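Local coordinates for protein tRNA modification GTPase MnmE (Chlorobium tepidum, PDB 3GEE) that binds GTP and a formyl-folate and, with its partner MnmG, probably adds the carboxymethylaminomethyl group to the wobble uridine of certain tRNAs, at residues A[92-97]-A[133-138]. Sequence-based numbering, arbitrary orientation.
Sequences TAEQMV and FLNGRI. With FON (N-{[4-({[(6R)-2-amino-5-formyl-4-oxo-1,4,5,6,7,8-hexahydropteridin-6-yl]methyl}amino)phenyl]carbonyl}-L-glutamic acid), chain C.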
loop_
_atom_site.group_PDB
_atom_site.type_symbol
_atom_site.label_atom_id
_atom_site.label_comp_id
_atom_site.label_asym_id
_atom_site.label_seq_id
_atom_site.Cartn_x
_atom_site.Cartn_y
_atom_site.Cartn_z
ATOM N N THR A 92 -12.585 15.400 -8.153
ATOM C CA THR A 92 -13.702 14.986 -9.004
ATOM C C THR A 92 -14.533 16.166 -9.471
ATOM O O THR A 92 -15.422 16.010 -10.316
ATOM C CB THR A 92 -14.646 13.988 -8.299
ATOM O OG1 THR A 92 -15.116 14.546 -7.067
ATOM C CG2 THR A 92 -13.931 12.672 -8.026
ATOM N N ALA A 93 -14.232 17.342 -8.916
ATOM C CA ALA A 93 -15.006 18.570 -9.140
ATOM C C ALA A 93 -16.423 18.492 -8.562
ATOM O O ALA A 93 -17.301 19.256 -8.954
ATOM C CB ALA A 93 -15.032 18.950 -10.626
ATOM N N GLU A 94 -16.637 17.557 -7.644
ATOM C CA GLU A 94 -17.868 17.506 -6.880
ATOM C C GLU A 94 -17.530 17.457 -5.405
ATOM O O GLU A 94 -16.366 17.524 -5.006
ATOM C CB GLU A 94 -18.718 16.274 -7.195
ATOM C CG GLU A 94 -18.352 15.447 -8.406
ATOM C CD GLU A 94 -18.897 14.032 -8.284
ATOM O OE1 GLU A 94 -19.744 13.622 -9.118
ATOM O OE2 GLU A 94 -18.485 13.340 -7.326
ATOM N N GLN A 95 -18.574 17.302 -4.602
ATOM C CA GLN A 95 -18.458 17.263 -3.162
ATOM C C GLN A 95 -17.755 15.989 -2.710
ATOM O O GLN A 95 -18.221 14.878 -2.973
ATOM C CB GLN A 95 -19.855 17.334 -2.559
ATOM C CG GLN A 95 -19.886 17.577 -1.079
ATOM C CD GLN A 95 -21.185 18.206 -0.650
ATOM O OE1 GLN A 95 -22.075 17.526 -0.132
ATOM N NE2 GLN A 95 -21.316 19.515 -0.878
ATOM N N MET A 96 -16.633 16.145 -2.025
ATOM C CA MET A 96 -15.974 14.984 -1.458
ATOM C C MET A 96 -15.333 15.228 -0.111
ATOM O O MET A 96 -14.874 16.333 0.189
ATOM C CB MET A 96 -14.976 14.360 -2.444
ATOM C CG MET A 96 -14.035 15.310 -3.154
ATOM S SD MET A 96 -13.253 14.460 -4.549
ATOM C CE MET A 96 -12.055 13.414 -3.707
ATOM N N VAL A 97 -15.338 14.179 0.706
ATOM C CA VAL A 97 -14.538 14.140 1.923
ATOM C C VAL A 97 -13.577 12.966 1.825
ATOM O O VAL A 97 -13.891 11.963 1.187
ATOM C CB VAL A 97 -15.406 14.103 3.209
ATOM C CG1 VAL A 97 -16.653 13.287 2.998
ATOM C CG2 VAL A 97 -14.615 13.594 4.402
ATOM N N PHE A 133 -12.884 14.080 -15.512
ATOM C CA PHE A 133 -12.930 14.361 -16.937
ATOM C C PHE A 133 -14.324 14.800 -17.376
ATOM O O PHE A 133 -14.464 15.769 -18.123
ATOM C CB PHE A 133 -12.475 13.157 -17.762
ATOM C CG PHE A 133 -12.872 13.245 -19.207
ATOM C CD1 PHE A 133 -12.200 14.096 -20.079
ATOM C CD2 PHE A 133 -13.939 12.502 -19.690
ATOM C CE1 PHE A 133 -12.577 14.191 -21.416
ATOM C CE2 PHE A 133 -14.323 12.593 -21.024
ATOM C CZ PHE A 133 -13.640 13.438 -21.888
ATOM N N LEU A 134 -15.341 14.069 -16.925
ATOM C CA LEU A 134 -16.730 14.349 -17.290
ATOM C C LEU A 134 -17.193 15.726 -16.812
ATOM O O LEU A 134 -17.929 16.416 -17.511
ATOM C CB LEU A 134 -17.653 13.248 -16.759
ATOM C CG LEU A 134 -18.153 12.135 -17.693
ATOM C CD1 LEU A 134 -17.245 11.880 -18.884
ATOM C CD2 LEU A 134 -18.388 10.850 -16.904
ATOM N N ASN A 135 -16.744 16.122 -15.626
ATOM C CA ASN A 135 -16.988 17.469 -15.114
ATOM C C ASN A 135 -16.096 18.527 -15.755
ATOM O O ASN A 135 -16.225 19.711 -15.456
ATOM C CB ASN A 135 -16.834 17.506 -13.596
ATOM C CG ASN A 135 -17.951 16.781 -12.880
ATOM O OD1 ASN A 135 -18.997 16.490 -13.462
ATOM N ND2 ASN A 135 -17.737 16.489 -11.601
ATOM N N GLY A 136 -15.181 18.096 -16.621
ATOM C CA GLY A 136 -14.367 19.014 -17.409
ATOM C C GLY A 136 -13.205 19.660 -16.684
ATOM O O GLY A 136 -12.546 20.539 -17.235
ATOM N N ARG A 137 -12.940 19.233 -15.452
ATOM C CA ARG A 137 -11.797 19.753 -14.711
ATOM C C ARG A 137 -10.495 19.365 -15.410
ATOM O O ARG A 137 -9.493 20.079 -15.324
ATOM C CB ARG A 137 -11.795 19.231 -13.275
ATOM C CG ARG A 137 -10.856 20.000 -12.351
ATOM C CD ARG A 137 -10.619 19.288 -11.020
ATOM N NE ARG A 137 -9.908 18.015 -11.165
ATOM C CZ ARG A 137 -8.605 17.899 -11.408
ATOM N NH1 ARG A 137 -8.058 16.695 -11.519
ATOM N NH2 ARG A 137 -7.847 18.981 -11.549
ATOM N N ILE A 138 -10.538 18.239 -16.119
ATOM C CA ILE A 138 -9.359 17.626 -16.711
ATOM C C ILE A 138 -9.768 16.951 -18.029
ATOM O O ILE A 138 -10.926 16.554 -18.177
ATOM C CB ILE A 138 -8.715 16.643 -15.680
ATOM C CG1 ILE A 138 -7.216 16.900 -15.539
ATOM C CG2 ILE A 138 -9.037 15.178 -15.966
ATOM C CD1 ILE A 138 -6.857 18.225 -14.844
HETATM N N1 FON C . -4.421 14.625 -2.273
HETATM C C2 FON C . -5.667 14.519 -1.769
HETATM N NA2 FON C . -5.839 14.595 -0.423
HETATM N N3 FON C . -6.756 14.340 -2.563
HETATM C C4 FON C . -6.666 14.256 -3.908
HETATM O O4 FON C . -7.708 14.092 -4.578
HETATM C C4A FON C . -5.306 14.352 -4.515
HETATM N N5 FON C . -4.951 14.324 -5.869
HETATM C C6 FON C . -3.898 15.316 -6.153
HETATM C C7 FON C . -2.669 14.659 -5.537
HETATM N N8 FON C . -2.908 14.652 -4.101
HETATM C C8A FON C . -4.170 14.554 -3.590
HETATM C C9 FON C . -3.710 15.694 -7.625
HETATM N N10 FON C . -4.957 16.085 -8.267
HETATM C C11 FON C . -7.650 19.128 -7.304
HETATM C C12 FON C . -7.007 19.081 -8.540
HETATM C C13 FON C . -6.109 18.058 -8.842
HETATM C C14 FON C . -5.825 17.071 -7.902
HETATM C C15 FON C . -6.483 17.108 -6.663
HETATM C C16 FON C . -7.383 18.132 -6.358
HETATM C C FON C . -8.615 20.256 -7.036
HETATM O O FON C . -9.105 20.386 -5.924
HETATM N N FON C . -8.916 21.073 -8.055
HETATM C CA FON C . -9.164 22.511 -7.999
HETATM C CB FON C . -7.917 23.297 -7.580
HETATM C CG FON C . -8.191 24.765 -7.237
HETATM C CD FON C . -7.328 25.233 -6.080
HETATM O OE1 FON C . -7.680 24.934 -4.914
HETATM O OE2 FON C . -6.297 25.906 -6.322
HETATM C CT FON C . -9.642 22.986 -9.346
HETATM O O1 FON C . -10.630 23.757 -9.408
HETATM O O2 FON C . -9.029 22.588 -10.363
HETATM C CP1 FON C . -5.470 13.525 -6.701
HETATM O O3 FON C . -4.786 12.693 -7.272
#
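Two flat groups mark this contact: the amide of N135, whose ND2 reaches T92 O, and the guanidinium of R137, which faces the folate. One face of the guanidinium receives the C12-C13 edge of the FON benzoyl ring, C12 lying toward its rim and 3.5 Å from R137 CZ; over the opposite face, again off-centre, comes I138 CB. NE is hydrogen-bonded to the carbonyl of F91, just ahead of segment 92-97. A bend at chi3 (65°) brings the group up to the edge of the ring, while R137 CD passes 3.7 Å from FON O2, a carboxylate oxygen. Replacing R137 by a serine would probably leave F91 O without this partner and take away the packing against the C12-C13 edge of the benzoyl ring.

The N135 amide works differently. ND2 meets T92 O at 2.7 Å, in the plane of that carbonyl and at 157° to the C=O bond, although the oxygen lies 22° out of the amide's own plane. The same nitrogen rests 3.4 Å from CG of E94, whose chain runs across it; the carboxylate beyond is held by S36 OG and G15 N. A93 packs its methyl against N135 CB (3.8 Å) and, more loosely, against R137 CB.

The principle illustrated is that a helix end can join a loop and a ligand at once. Helix 127-134 finishes in a Schellman motif, G136 adopting positive phi with its N bonded to F133 O (2.9 Å), and this turn carries N135 to the loop before strand 96-102 and R137 to the folate. E98 and K476 hydrogen-bond to FON, as do H52 and T100 of the second subunit, while R137 packs against it, an arrangement characteristic of the MnmE formyl-folate site, built at the dimer interface from TrmE N-terminal residues of both subunits together with the C-terminal K476.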